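PDB 4H05: aminoglycoside-O-phosphotransferase VIII from Streptomyces rimosus, which probably phosphorylates the 3'-hydroxyl of aminoglycoside antibiotics with ATP and magnesium, through a protein-kinase-like fold, and thereby confers resistance. Local coordinates for residues 24-29 with 33-38; 106-111 with 201-206. One frame throughout, in Å; residues are numbered along the deposited sequence.

Contact 1: residues 24-29 with 33-38; sequences VVVEDG and AGVYRL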
loop_
_atom_site.group_PDB
_atom_site.type_symbol
_atom_site.label_atom_id
_atom_site.label_comp_id
_atom_site.label_asym_id
_atom_site.label_seq_id
_atom_site.Cartn_x
_atom_site.Cartn_y
_atom_site.Cartn_z
ATOM N N VAL A 24 -18.022 8.182 -7.950
ATOM C CA VAL A 24 -17.124 7.975 -9.056
ATOM C C VAL A 24 -16.357 6.674 -8.858
ATOM O O VAL A 24 -15.767 6.426 -7.791
ATOM C CB VAL A 24 -16.146 9.092 -9.129
ATOM C CG1 VAL A 24 -15.305 8.974 -10.390
ATOM C CG2 VAL A 24 -16.917 10.410 -9.077
ATOM N N VAL A 25 -16.397 5.818 -9.865
ATOM C CA VAL A 25 -15.676 4.576 -9.774
ATOM C C VAL A 25 -14.232 4.835 -10.047
ATOM O O VAL A 25 -13.902 5.477 -11.033
ATOM C CB VAL A 25 -16.198 3.572 -10.733
ATOM C CG1 VAL A 25 -15.248 2.381 -10.785
ATOM C CG2 VAL A 25 -17.580 3.176 -10.237
ATOM N N VAL A 26 -13.372 4.425 -9.126
ATOM C CA VAL A 26 -11.936 4.574 -9.345
ATOM C C VAL A 26 -11.315 3.193 -9.552
ATOM O O VAL A 26 -10.311 3.089 -10.236
ATOM C CB VAL A 26 -11.214 5.510 -8.314
ATOM C CG1 VAL A 26 -12.108 5.878 -7.143
ATOM C CG2 VAL A 26 -9.866 4.937 -7.857
ATOM N N GLU A 27 -11.943 2.128 -9.055
ATOM C CA GLU A 27 -11.539 0.777 -9.432
ATOM C C GLU A 27 -12.673 -0.143 -9.082
ATOM O O GLU A 27 -13.152 -0.104 -7.942
ATOM C CB GLU A 27 -10.279 0.378 -8.654
ATOM C CG GLU A 27 -9.482 -0.774 -9.252
ATOM C CD GLU A 27 -7.998 -0.734 -8.838
ATOM O OE1 GLU A 27 -7.176 -1.440 -9.487
ATOM O OE2 GLU A 27 -7.648 0.013 -7.873
ATOM N N ASP A 28 -13.149 -0.938 -10.054
ATOM C CA ASP A 28 -14.294 -1.834 -9.800
ATOM C C ASP A 28 -13.765 -3.271 -9.561
ATOM O O ASP A 28 -12.549 -3.474 -9.507
ATOM C CB ASP A 28 -15.331 -1.755 -10.949
ATOM C CG ASP A 28 -16.741 -2.285 -10.538
ATOM O OD1 ASP A 28 -16.952 -2.632 -9.348
ATOM O OD2 ASP A 28 -17.633 -2.358 -11.409
ATOM N N GLY A 29 -14.677 -4.239 -9.400
ATOM C CA GLY A 29 -14.346 -5.642 -9.099
ATOM C C GLY A 29 -15.513 -6.266 -8.342
ATOM O O GLY A 29 -16.282 -5.532 -7.732
ATOM N N ALA A 33 -17.573 -4.053 -6.089
ATOM C CA ALA A 33 -16.639 -4.270 -4.974
ATOM C C ALA A 33 -15.217 -3.716 -5.099
ATOM O O ALA A 33 -14.264 -4.492 -5.107
ATOM C CB ALA A 33 -16.561 -5.759 -4.641
ATOM N N GLY A 34 -15.078 -2.390 -5.092
ATOM C CA GLY A 34 -13.785 -1.765 -4.968
ATOM C C GLY A 34 -13.696 -0.408 -4.269
ATOM O O GLY A 34 -13.834 -0.307 -3.057
ATOM N N VAL A 35 -13.371 0.606 -5.068
ATOM C CA VAL A 35 -12.871 1.870 -4.603
ATOM C C VAL A 35 -13.651 2.969 -5.309
ATOM O O VAL A 35 -13.745 2.955 -6.520
ATOM C CB VAL A 35 -11.367 2.018 -4.931
ATOM C CG1 VAL A 35 -10.856 3.438 -4.555
ATOM C CG2 VAL A 35 -10.545 0.935 -4.192
ATOM N N TYR A 36 -14.207 3.916 -4.545
ATOM C CA TYR A 36 -14.951 5.038 -5.082
ATOM C C TYR A 36 -14.534 6.356 -4.449
ATOM O O TYR A 36 -14.108 6.383 -3.282
ATOM C CB TYR A 36 -16.468 4.842 -4.855
ATOM C CG TYR A 36 -16.995 3.495 -5.283
ATOM C CD1 TYR A 36 -17.535 3.321 -6.523
ATOM C CD2 TYR A 36 -16.959 2.420 -4.417
ATOM C CE1 TYR A 36 -18.003 2.090 -6.940
ATOM C CE2 TYR A 36 -17.453 1.190 -4.804
ATOM C CZ TYR A 36 -17.958 1.034 -6.085
ATOM O OH TYR A 36 -18.441 -0.173 -6.473
ATOM N N ARG A 37 -14.672 7.416 -5.233
ATOM C CA ARG A 37 -14.603 8.799 -4.836
ATOM C C ARG A 37 -16.010 9.378 -4.819
ATOM O O ARG A 37 -16.742 9.312 -5.848
ATOM C CB ARG A 37 -13.763 9.547 -5.824
ATOM C CG ARG A 37 -13.607 11.034 -5.529
ATOM C CD ARG A 37 -12.828 11.714 -6.670
ATOM N NE ARG A 37 -11.418 11.310 -6.608
ATOM C CZ ARG A 37 -10.493 11.881 -5.820
ATOM N NH1 ARG A 37 -9.241 11.435 -5.840
ATOM N NH2 ARG A 37 -10.806 12.896 -5.007
ATOM N N LEU A 38 -16.434 9.848 -3.647
ATOM C CA LEU A 38 -17.775 10.412 -3.459
ATOM C C LEU A 38 -17.597 11.869 -3.296
ATOM O O LEU A 38 -16.830 12.296 -2.457
ATOM C CB LEU A 38 -18.472 9.936 -2.207
ATOM C CG LEU A 38 -19.317 8.695 -2.257
ATOM C CD1 LEU A 38 -18.397 7.564 -2.841
ATOM C CD2 LEU A 38 -19.910 8.432 -0.849
#

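Contact 2: residues 106-111 with 201-206; sequences REQRLD and RTCEVT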
loop_
_atom_site.group_PDB
_atom_site.type_symbol
_atom_site.label_atom_id
_atom_site.label_comp_id
_atom_site.label_asym_id
_atom_site.label_seq_id
_atom_site.Cartn_x
_atom_site.Cartn_y
_atom_site.Cartn_z
ATOM N N ARG A 106 7.828 16.518 -15.889
ATOM C CA ARG A 106 9.189 16.038 -15.889
ATOM C C ARG A 106 10.094 16.734 -14.889
ATOM O O ARG A 106 10.929 16.128 -14.257
ATOM C CB ARG A 106 9.718 16.131 -17.339
ATOM C CG ARG A 106 11.127 16.659 -17.500
ATOM C CD ARG A 106 11.449 17.032 -18.966
ATOM N NE ARG A 106 12.840 16.668 -19.233
ATOM C CZ ARG A 106 13.237 15.421 -19.483
ATOM N NH1 ARG A 106 12.334 14.435 -19.556
ATOM N NH2 ARG A 106 14.533 15.167 -19.690
ATOM N N GLU A 107 9.913 18.032 -14.719
ATOM C CA GLU A 107 10.785 18.806 -13.853
ATOM C C GLU A 107 10.399 18.561 -12.431
ATOM O O GLU A 107 10.937 19.222 -11.559
ATOM C CB GLU A 107 10.636 20.327 -14.076
ATOM C CG GLU A 107 10.058 20.777 -15.412
ATOM C CD GLU A 107 8.544 20.616 -15.509
ATOM O OE1 GLU A 107 8.151 19.469 -15.824
ATOM O OE2 GLU A 107 7.759 21.602 -15.296
ATOM N N GLN A 108 9.390 17.716 -12.178
ATOM C CA GLN A 108 8.982 17.466 -10.787
ATOM C C GLN A 108 9.263 15.999 -10.381
ATOM O O GLN A 108 9.330 15.668 -9.204
ATOM C CB GLN A 108 7.509 17.884 -10.582
ATOM C CG GLN A 108 7.287 19.362 -10.320
ATOM C CD GLN A 108 5.828 19.676 -9.964
ATOM O OE1 GLN A 108 5.548 20.422 -9.035
ATOM N NE2 GLN A 108 4.905 19.110 -10.703
ATOM N N ARG A 109 9.523 15.144 -11.363
ATOM C CA ARG A 109 9.756 13.738 -11.106
ATOM C C ARG A 109 10.792 13.426 -10.029
ATOM O O ARG A 109 10.515 12.608 -9.171
ATOM C CB ARG A 109 10.083 13.022 -12.403
ATOM C CG ARG A 109 8.886 13.128 -13.308
ATOM C CD ARG A 109 9.160 12.569 -14.674
ATOM N NE ARG A 109 7.926 12.593 -15.425
ATOM C CZ ARG A 109 7.854 12.322 -16.716
ATOM N NH1 ARG A 109 8.936 11.987 -17.400
ATOM N NH2 ARG A 109 6.697 12.390 -17.321
ATOM N N LEU A 110 11.932 14.106 -10.032
ATOM C CA LEU A 110 12.932 13.905 -8.979
ATOM C C LEU A 110 12.388 14.319 -7.647
ATOM O O LEU A 110 12.591 13.634 -6.664
ATOM C CB LEU A 110 14.234 14.669 -9.281
ATOM C CG LEU A 110 15.169 13.952 -10.276
ATOM C CD1 LEU A 110 15.676 14.898 -11.344
ATOM C CD2 LEU A 110 16.350 13.313 -9.576
ATOM N N ASP A 111 11.697 15.453 -7.592
ATOM C CA ASP A 111 11.093 15.865 -6.342
ATOM C C ASP A 111 10.091 14.839 -5.718
ATOM O O ASP A 111 9.952 14.770 -4.510
ATOM C CB ASP A 111 10.365 17.207 -6.528
ATOM C CG ASP A 111 11.326 18.342 -6.890
ATOM O OD1 ASP A 111 12.476 18.332 -6.392
ATOM O OD2 ASP A 111 10.923 19.217 -7.688
ATOM N N ARG A 201 1.724 21.331 -6.467
ATOM C CA ARG A 201 2.634 22.456 -6.505
ATOM C C ARG A 201 3.883 22.198 -5.746
ATOM O O ARG A 201 4.940 22.493 -6.245
ATOM C CB ARG A 201 1.914 23.664 -5.948
ATOM C CG ARG A 201 2.604 24.998 -6.155
ATOM C CD ARG A 201 1.929 26.049 -5.257
ATOM N NE ARG A 201 3.019 26.686 -4.580
ATOM C CZ ARG A 201 3.167 26.884 -3.274
ATOM N NH1 ARG A 201 2.217 26.616 -2.396
ATOM N NH2 ARG A 201 4.297 27.462 -2.857
ATOM N N THR A 202 3.837 21.648 -4.532
ATOM C CA THR A 202 5.094 21.618 -3.752
ATOM C C THR A 202 5.719 20.222 -3.741
ATOM O O THR A 202 6.808 20.042 -3.242
ATOM C CB THR A 202 4.824 22.012 -2.290
ATOM O OG1 THR A 202 3.858 21.093 -1.733
ATOM C CG2 THR A 202 4.270 23.456 -2.226
ATOM N N CYS A 203 4.990 19.218 -4.241
ATOM C CA CYS A 203 5.349 17.797 -3.958
ATOM C C CYS A 203 5.369 17.434 -2.440
ATOM O O CYS A 203 5.955 16.408 -2.056
ATOM C CB CYS A 203 6.694 17.416 -4.632
ATOM S SG CYS A 203 6.665 17.694 -6.424
ATOM N N GLU A 204 4.734 18.237 -1.554
ATOM C CA GLU A 204 4.634 17.757 -0.203
ATOM C C GLU A 204 3.738 16.536 -0.300
ATOM O O GLU A 204 2.786 16.538 -1.054
ATOM C CB GLU A 204 3.990 18.745 0.726
ATOM C CG GLU A 204 3.938 18.353 2.203
ATOM C CD GLU A 204 3.559 19.553 3.074
ATOM O OE1 GLU A 204 3.365 20.675 2.584
ATOM O OE2 GLU A 204 3.446 19.411 4.277
ATOM N N VAL A 205 4.041 15.509 0.480
ATOM C CA VAL A 205 3.132 14.423 0.613
ATOM C C VAL A 205 1.867 14.881 1.359
ATOM O O VAL A 205 1.978 15.414 2.416
ATOM C CB VAL A 205 3.767 13.331 1.444
ATOM C CG1 VAL A 205 2.685 12.288 1.823
ATOM C CG2 VAL A 205 4.943 12.728 0.675
ATOM N N THR A 206 0.682 14.647 0.805
ATOM C CA THR A 206 -0.554 15.051 1.449
ATOM C C THR A 206 -1.235 13.887 2.123
ATOM O O THR A 206 -2.005 14.125 3.001
ATOM C CB THR A 206 -1.529 15.660 0.458
ATOM O OG1 THR A 206 -1.577 14.830 -0.695
ATOM C CG2 THR A 206 -1.080 17.135 0.047
#

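Contact 1: residues 24-29 with 33-38
Val24 and Arg37 form an antiparallel hydrogen-bonded pair, with Val24 N 2.7 Å from Arg37 O and Arg37 N returning the bond to Val24 O, and Val25 and Tyr36 follow as a non-hydrogen-bonded pair. The register then slips by one residue. Val35 O accepts from both Val26 N, at 3.0 Å, and Glu27 N, at 3.2 Å, and the two donors approach from the same face of its carbonyl plane; this is the signature of a classic beta bulge. Pairing resumes beyond it as Val35 N bonds to Glu27 O, and Ala33 N to Gly29 O draws the turn together.

The side chains divide between the two faces of the hairpin. Val25 and Tyr36 share one face and lie alongside each other, the methyl CG2 of Val25 meeting the rim of the ring at CE1 (3.5 Å). Tyr36 takes chi1 -50°, with CG beside its own backbone N, which lays the ring edge past both this methyl and Val24 O. Val24, Glu27, Val35 and Arg37 occupy the other face. There the branch CG1 of Val35 reaches CG2 of the bulge residue Val26 at 3.8 Å. Arg37 passes Val24 with its CB, 4.1 Å from Val24 CB, then bends at chi3 (-72°) and ends in a salt bridge with Glu44.

Strand 35-40 is hydrogen-bonded on its other edge to strand 43-50, and strand 22-25 is an outermost strand of the five-stranded sheet. Helix 6-17 covers the Tyr36 side through Leu11, and Trp23 meets the tyrosine edge-to-face. Val35, by contrast, packs on Lys48 with its side chain about 6 Å from that of Asp210, a predicted magnesium ligand, consistent with the nucleotide-covering hairpin of kinase-like folds.

Contact 2: residues 106-111 with 201-206
Asp111 and Cys203 meet through the aliphatic root of one and the sulfur of the other: Asp111 CB lies 3.7 Å from Cys203 SG. Both side chains set out from their backbones toward the other segment, and the two CB atoms come within 4.1 Å. In Cys203, chi1 -57° sets SG anti to the carbonyl carbon, and the sulfur faces the first turn of helix 109-124. The carboxylate of Asp111 turns away from the sulfur, so the methylene rather than the charged group does the touching.

Gln108, three residues earlier in the chain than Asp111, approaches the same sulfur. Its chain runs extended beyond CG and brings CD to 4.1 Å from Cys203 SG, and places its amide end near the backbone carbonyl of Arg201. Cys203 is thus bordered by two residues of one segment, and Trp104 and Val112 add to its surroundings.

The loop that presents the cysteine is braced from within. Glu204 N donates to Thr202 OG1 over 3.0 Å, an ST turn, while Asp199 accepts from the backbone N of Arg201 and of Thr202.

Only 164 Å² is buried between the segments, and the contact between Asp111 and Cys203 is one of van der Waals packing. The buried Cys203 sulfur packs against the Asp111 methylene, whereas the exposed Asp111 carboxylate, at the N-terminal turn of its helix, may gain modest stabilisation from the helix dipole.

In the fold
The two contacts follow one another along the chain; their centres are 26 Å apart and their nearest atoms about 10 Å apart, so they do not meet. They share no secondary structure. Contact 1 is a local hairpin at the border of the five-stranded antiparallel sheet, the N-terminal part of the kinase-like fold. Contact 2 bridges 89 intervening residues, joining the start of helix 109-124 to the turn between strands 196-198 and 205-208 of a separate three-stranded sheet. Contact 1 lies near the predicted magnesium ligands Asn195 and Asp210, whereas contact 2 is structural packing at the periphery, away from the annotated sites.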